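Two-component system sensor histidine kinase (Bacteroides thetaiotaomicron, PDB 3OTT) probably senses saccharides through its extracellular domain, the part described here, and as a whole receptor probably phosphorylates a protein histidine using ATP. Local coordinates at residues Asn467-Met472 / Gly494-Asn499; Thr506-Asp511 / Lys544-Gln549. One frame throughout, in Å; residues are numbered along the deposited sequence.

Contact 1 of 2, residues Asn467-Met472 / Gly494-Asn499; sequences NGLSGM and GIDKIN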
loop_
_atom_site.group_PDB
_atom_site.type_symbol
_atom_site.label_atom_id
_atom_site.label_comp_id
_atom_site.label_asym_id
_atom_site.label_seq_id
_atom_site.Cartn_x
_atom_site.Cartn_y
_atom_site.Cartn_z
ATOM N N ASN B 467 33.713 16.939 -34.186
ATOM C CA ASN B 467 34.801 16.022 -34.535
ATOM C C ASN B 467 34.333 14.635 -35.087
ATOM O O ASN B 467 35.002 13.632 -34.874
ATOM C CB ASN B 467 35.832 15.911 -33.365
ATOM C CG ASN B 467 35.226 15.282 -32.124
ATOM O OD1 ASN B 467 34.099 14.804 -32.166
ATOM N ND2 ASN B 467 35.964 15.284 -31.011
ATOM N N GLY B 468 33.210 14.611 -35.814
ATOM C CA GLY B 468 32.811 13.459 -36.638
ATOM C C GLY B 468 31.435 12.873 -36.340
ATOM O O GLY B 468 30.881 12.208 -37.182
ATOM N N LEU B 469 30.868 13.095 -35.164
ATOM C CA LEU B 469 29.499 12.559 -34.932
ATOM C C LEU B 469 28.440 13.174 -35.824
ATOM O O LEU B 469 28.581 14.290 -36.284
ATOM C CB LEU B 469 29.031 12.697 -33.496
ATOM C CG LEU B 469 29.647 11.824 -32.444
ATOM C CD1 LEU B 469 28.892 12.096 -31.178
ATOM C CD2 LEU B 469 29.507 10.394 -32.893
ATOM N N SER B 470 27.404 12.389 -36.065
ATOM C CA SER B 470 26.247 12.749 -36.892
ATOM C C SER B 470 25.234 13.614 -36.187
ATOM O O SER B 470 24.280 14.056 -36.831
ATOM C CB SER B 470 25.523 11.454 -37.325
ATOM O OG SER B 470 26.373 10.659 -38.194
ATOM N N GLY B 471 25.405 13.818 -34.876
ATOM C CA GLY B 471 24.434 14.512 -34.006
ATOM C C GLY B 471 24.856 14.503 -32.545
ATOM O O GLY B 471 25.882 13.906 -32.192
ATOM N N MET B 472 24.066 15.147 -31.678
ATOM C CA MET B 472 24.459 15.354 -30.283
ATOM C C MET B 472 23.605 14.540 -29.298
ATOM O O MET B 472 23.978 14.430 -28.103
ATOM C CB MET B 472 24.458 16.836 -29.911
ATOM C CG MET B 472 25.600 17.641 -30.579
ATOM S SD MET B 472 27.262 17.031 -30.111
ATOM C CE MET B 472 27.468 17.645 -28.470
ATOM N N GLY B 494 21.295 5.797 -40.294
ATOM C CA GLY B 494 22.427 4.924 -40.127
ATOM C C GLY B 494 22.859 4.868 -38.653
ATOM O O GLY B 494 22.122 5.321 -37.744
ATOM N N ILE B 495 24.042 4.315 -38.429
ATOM C CA ILE B 495 24.709 4.292 -37.108
ATOM C C ILE B 495 26.181 4.674 -37.303
ATOM O O ILE B 495 26.762 4.494 -38.369
ATOM C CB ILE B 495 24.546 2.890 -36.336
ATOM C CG1 ILE B 495 25.114 1.752 -37.152
ATOM C CG2 ILE B 495 23.041 2.574 -35.936
ATOM C CD1 ILE B 495 25.082 0.391 -36.393
ATOM N N ASP B 496 26.770 5.262 -36.282
ATOM C CA ASP B 496 28.108 5.784 -36.413
ATOM C C ASP B 496 29.041 4.719 -35.863
ATOM O O ASP B 496 28.641 3.951 -34.975
ATOM C CB ASP B 496 28.251 7.143 -35.685
ATOM C CG ASP B 496 27.735 8.357 -36.540
ATOM O OD1 ASP B 496 27.337 8.165 -37.703
ATOM O OD2 ASP B 496 27.720 9.529 -36.058
ATOM N N LYS B 497 30.246 4.659 -36.423
ATOM C CA LYS B 497 31.284 3.735 -36.013
ATOM C C LYS B 497 32.487 4.578 -35.632
ATOM O O LYS B 497 32.993 5.351 -36.462
ATOM C CB LYS B 497 31.651 2.739 -37.118
ATOM C CG LYS B 497 32.863 1.830 -36.732
ATOM C CD LYS B 497 33.306 0.750 -37.763
ATOM C CE LYS B 497 33.957 1.341 -39.002
ATOM N NZ LYS B 497 35.388 1.450 -38.864
ATOM N N ILE B 498 32.891 4.471 -34.366
ATOM C CA ILE B 498 34.095 5.112 -33.886
ATOM C C ILE B 498 35.294 4.134 -33.744
ATOM O O ILE B 498 35.192 3.047 -33.151
ATOM C CB ILE B 498 33.879 5.748 -32.511
ATOM C CG1 ILE B 498 32.756 6.745 -32.561
ATOM C CG2 ILE B 498 35.183 6.453 -32.029
ATOM C CD1 ILE B 498 32.409 7.256 -31.239
ATOM N N ASN B 499 36.416 4.526 -34.299
ATOM C CA ASN B 499 37.658 3.822 -34.056
ATOM C C ASN B 499 38.359 4.661 -32.994
ATOM O O ASN B 499 38.871 5.720 -33.288
ATOM C CB ASN B 499 38.465 3.661 -35.330
ATOM C CG ASN B 499 39.814 3.010 -35.098
ATOM O OD1 ASN B 499 40.436 3.203 -34.050
ATOM N ND2 ASN B 499 40.292 2.248 -36.103
#

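Contact 2 of 2, residues Thr506-Asp511 / Lys544-Gln549; sequences TKLFAD and KDESQQ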
loop_
_atom_site.group_PDB
_atom_site.type_symbol
_atom_site.label_atom_id
_atom_site.label_comp_id
_atom_site.label_asym_id
_atom_site.label_seq_id
_atom_site.Cartn_x
_atom_site.Cartn_y
_atom_site.Cartn_z
ATOM N N THR B 506 32.897 6.976 -38.702
ATOM C CA THR B 506 32.290 6.694 -39.987
ATOM C C THR B 506 30.754 6.450 -39.834
ATOM O O THR B 506 30.330 5.785 -38.892
ATOM C CB THR B 506 32.923 5.460 -40.621
ATOM O OG1 THR B 506 34.348 5.541 -40.511
ATOM C CG2 THR B 506 32.547 5.394 -42.128
ATOM N N LYS B 507 29.959 6.952 -40.773
ATOM C CA LYS B 507 28.518 6.752 -40.758
ATOM C C LYS B 507 28.209 5.603 -41.651
ATOM O O LYS B 507 28.472 5.722 -42.825
ATOM C CB LYS B 507 27.780 7.984 -41.301
ATOM C CG LYS B 507 26.260 7.781 -41.440
ATOM C CD LYS B 507 25.562 9.023 -42.061
ATOM C CE LYS B 507 25.355 10.144 -41.062
ATOM N NZ LYS B 507 24.516 9.665 -39.939
ATOM N N LEU B 508 27.616 4.519 -41.127
ATOM C CA LEU B 508 27.329 3.336 -41.941
ATOM C C LEU B 508 25.829 2.933 -42.026
ATOM O O LEU B 508 25.060 3.256 -41.153
ATOM C CB LEU B 508 28.144 2.149 -41.441
ATOM C CG LEU B 508 29.672 2.185 -41.672
ATOM C CD1 LEU B 508 30.256 1.186 -40.701
ATOM C CD2 LEU B 508 30.068 1.890 -43.132
ATOM N N PHE B 509 25.440 2.260 -43.116
ATOM C CA PHE B 509 24.070 1.766 -43.326
ATOM C C PHE B 509 23.019 2.875 -43.407
ATOM O O PHE B 509 21.848 2.636 -43.128
ATOM C CB PHE B 509 23.732 0.655 -42.274
ATOM C CG PHE B 509 24.867 -0.359 -42.105
ATOM C CD1 PHE B 509 25.261 -1.160 -43.169
ATOM C CD2 PHE B 509 25.617 -0.424 -40.912
ATOM C CE1 PHE B 509 26.339 -2.077 -43.023
ATOM C CE2 PHE B 509 26.666 -1.337 -40.756
ATOM C CZ PHE B 509 27.041 -2.143 -41.813
ATOM N N ALA B 510 23.436 4.089 -43.771
ATOM C CA ALA B 510 22.500 5.193 -43.933
ATOM C C ALA B 510 21.654 5.020 -45.201
ATOM O O ALA B 510 20.637 5.681 -45.364
ATOM C CB ALA B 510 23.251 6.593 -43.947
ATOM N N ASP B 511 22.091 4.147 -46.089
ATOM C CA ASP B 511 21.373 3.915 -47.325
ATOM C C ASP B 511 20.007 3.244 -47.065
ATOM O O ASP B 511 19.017 3.585 -47.692
ATOM C CB ASP B 511 22.263 3.154 -48.337
ATOM C CG ASP B 511 22.707 1.758 -47.840
ATOM O OD1 ASP B 511 22.613 1.442 -46.607
ATOM O OD2 ASP B 511 23.169 0.966 -48.706
ATOM N N LYS B 544 32.862 -7.361 -38.846
ATOM C CA LYS B 544 34.086 -7.755 -39.549
ATOM C C LYS B 544 34.166 -7.244 -40.969
ATOM O O LYS B 544 35.204 -6.767 -41.401
ATOM C CB LYS B 544 34.294 -9.285 -39.560
ATOM C CG LYS B 544 34.656 -9.887 -38.207
ATOM C CD LYS B 544 34.715 -11.414 -38.250
ATOM C CE LYS B 544 34.686 -11.979 -36.799
ATOM N NZ LYS B 544 36.046 -11.845 -36.173
ATOM N N ASP B 545 33.102 -7.458 -41.726
ATOM C CA ASP B 545 33.083 -7.106 -43.142
ATOM C C ASP B 545 32.042 -6.004 -43.460
ATOM O O ASP B 545 31.864 -5.636 -44.624
ATOM C CB ASP B 545 32.807 -8.348 -43.995
ATOM C CG ASP B 545 31.411 -8.920 -43.777
ATOM O OD1 ASP B 545 30.756 -8.613 -42.749
ATOM O OD2 ASP B 545 30.949 -9.715 -44.635
ATOM N N GLU B 546 31.340 -5.558 -42.417
ATOM C CA GLU B 546 30.308 -4.515 -42.502
ATOM C C GLU B 546 29.155 -4.935 -43.429
ATOM O O GLU B 546 28.562 -4.118 -44.151
ATOM C CB GLU B 546 30.942 -3.169 -42.883
ATOM C CG GLU B 546 31.714 -2.599 -41.684
ATOM C CD GLU B 546 32.565 -1.364 -42.019
ATOM O OE1 GLU B 546 32.522 -0.826 -43.163
ATOM O OE2 GLU B 546 33.288 -0.925 -41.096
ATOM N N SER B 547 28.892 -6.232 -43.406
ATOM C CA SER B 547 27.804 -6.856 -44.106
ATOM C C SER B 547 26.559 -6.807 -43.253
ATOM O O SER B 547 26.626 -6.659 -42.040
ATOM C CB SER B 547 28.104 -8.348 -44.250
ATOM O OG SER B 547 27.513 -8.808 -45.439
ATOM N N GLN B 548 25.430 -7.098 -43.869
ATOM C CA GLN B 548 24.194 -6.715 -43.269
ATOM C C GLN B 548 23.037 -7.475 -43.900
ATOM O O GLN B 548 22.963 -7.594 -45.119
ATOM C CB GLN B 548 24.111 -5.207 -43.520
ATOM C CG GLN B 548 22.902 -4.565 -43.156
ATOM C CD GLN B 548 21.958 -4.532 -44.293
ATOM O OE1 GLN B 548 20.990 -5.298 -44.318
ATOM N NE2 GLN B 548 22.221 -3.656 -45.262
ATOM N N GLN B 549 22.133 -7.983 -43.067
ATOM C CA GLN B 549 20.883 -8.607 -43.524
ATOM C C GLN B 549 19.727 -8.031 -42.681
ATOM O O GLN B 549 19.872 -7.657 -41.520
ATOM C CB GLN B 549 20.944 -10.147 -43.384
ATOM C CG GLN B 549 20.631 -10.929 -44.658
ATOM C CD GLN B 549 20.408 -12.445 -44.401
ATOM O OE1 GLN B 549 21.296 -13.254 -44.667
ATOM N NE2 GLN B 549 19.219 -12.820 -43.890
HETATM O O HOH W 1 23.618 -1.293 -46.467
#

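Contact 1 of 2, residues Asn467-Met472 / Gly494-Asn499
The backbones come nearest at L469 and D496, whose CA atoms are 7.1 Å apart where the irregular loop 467-472 passes strand 495-499. S470 and D496 carry the contact. The backbone N of S470 donates to D496 OD2 at 2.9 Å, with an N-H...O angle of 143°. It meets this oxygen nearly along its C-O axis. S470 OG lies 2.7 Å from D496 OD1 and 2.8 Å from D496 OD2, so the hydroxyl faces both carboxylate oxygens. With chi1 at -65°, OG sits beside its own backbone N, and N and OG reach the same carboxylate. The loop leads from strand 457-463 into strand 474-479, and so joins one blade of the beta-propeller to the next. D496 lies on the third strand of that next blade, which runs from strand 474-479 to strand 504-508. Its side chain is buried and also touches V487 and L489 on the neighbouring strand. K507 NZ hydrogen-bonds S470 OG and makes a weak, long ion pair with D496 OD1. This nearby positive charge probably helps keep the carboxylate ionised. L469 brings CD2 to 3.7 Å from D496 OD2, an apolar methyl beside the charged group. L469 and I498 both pack on Y463. G468 has a positive phi of 124°, where a CB would press on the carbonyl O of N467.

Contact 2 of 2, residues Thr506-Asp511 / Lys544-Gln549
F509 and E546 meet where two neighbouring propeller blades come together at their outer strands, 504-508 and 547-552. With CG beside the backbone N (chi1 -45°), the F509 ring reaches toward segment 544-549 and turns its edge to the backbone of E546. Its CE1 lies 3.2 Å from E546 O, which is near the ring plane. Q548 flanks the same ring obliquely, with CB 3.9 Å from F509 CE1. Its amide plane is turned 89° from the ring. E546 and S547 lie together opposite N542 as a G1 beta bulge where strand 547-552 begins. Just before it D545 makes an Asx turn, accepting from S547 N at OD1 over 3.1 Å, from above the carboxylate plane. The extended E546 side chain crosses L508 at about a right angle, and L508 CD1 is 3.7 Å from E546 CD. M539 and I541 on strand 537-542 also touch the F509 ring. Replacing F509 with an alanine would probably open a gap between the blades and leave E546 O and the Q548 chain without their aromatic neighbour. A water in the plane of the ring, at its edge, donates to D511 OD1 at 2.9 Å. The same water accepts a weak bond from Q548 NE2.

In the fold
Both contacts involve the four-stranded sheet that starts with strand 474-479 and ends with strand 504-508. Contact 1 ties its third strand to the loop that leads into its first strand. Contact 2 sets the last of its four strands, at one edge of the sheet, against the next blade. Strands 495-499 and 504-508 are neighbours, with probable backbone hydrogen bonds K497 N to T506 O and I495 O to L508 N. The centres lie about 13 Å apart. Contact 1 is partly buried and polar, with direct hydrogen bonds to a buried carboxylate. Contact 2 lies at the surface and relies on ring, aliphatic and water-mediated contacts. K507 of contact 2 reaches back to contact 1. K497 of contact 1 makes a weak, long ion pair with E546 of contact 2.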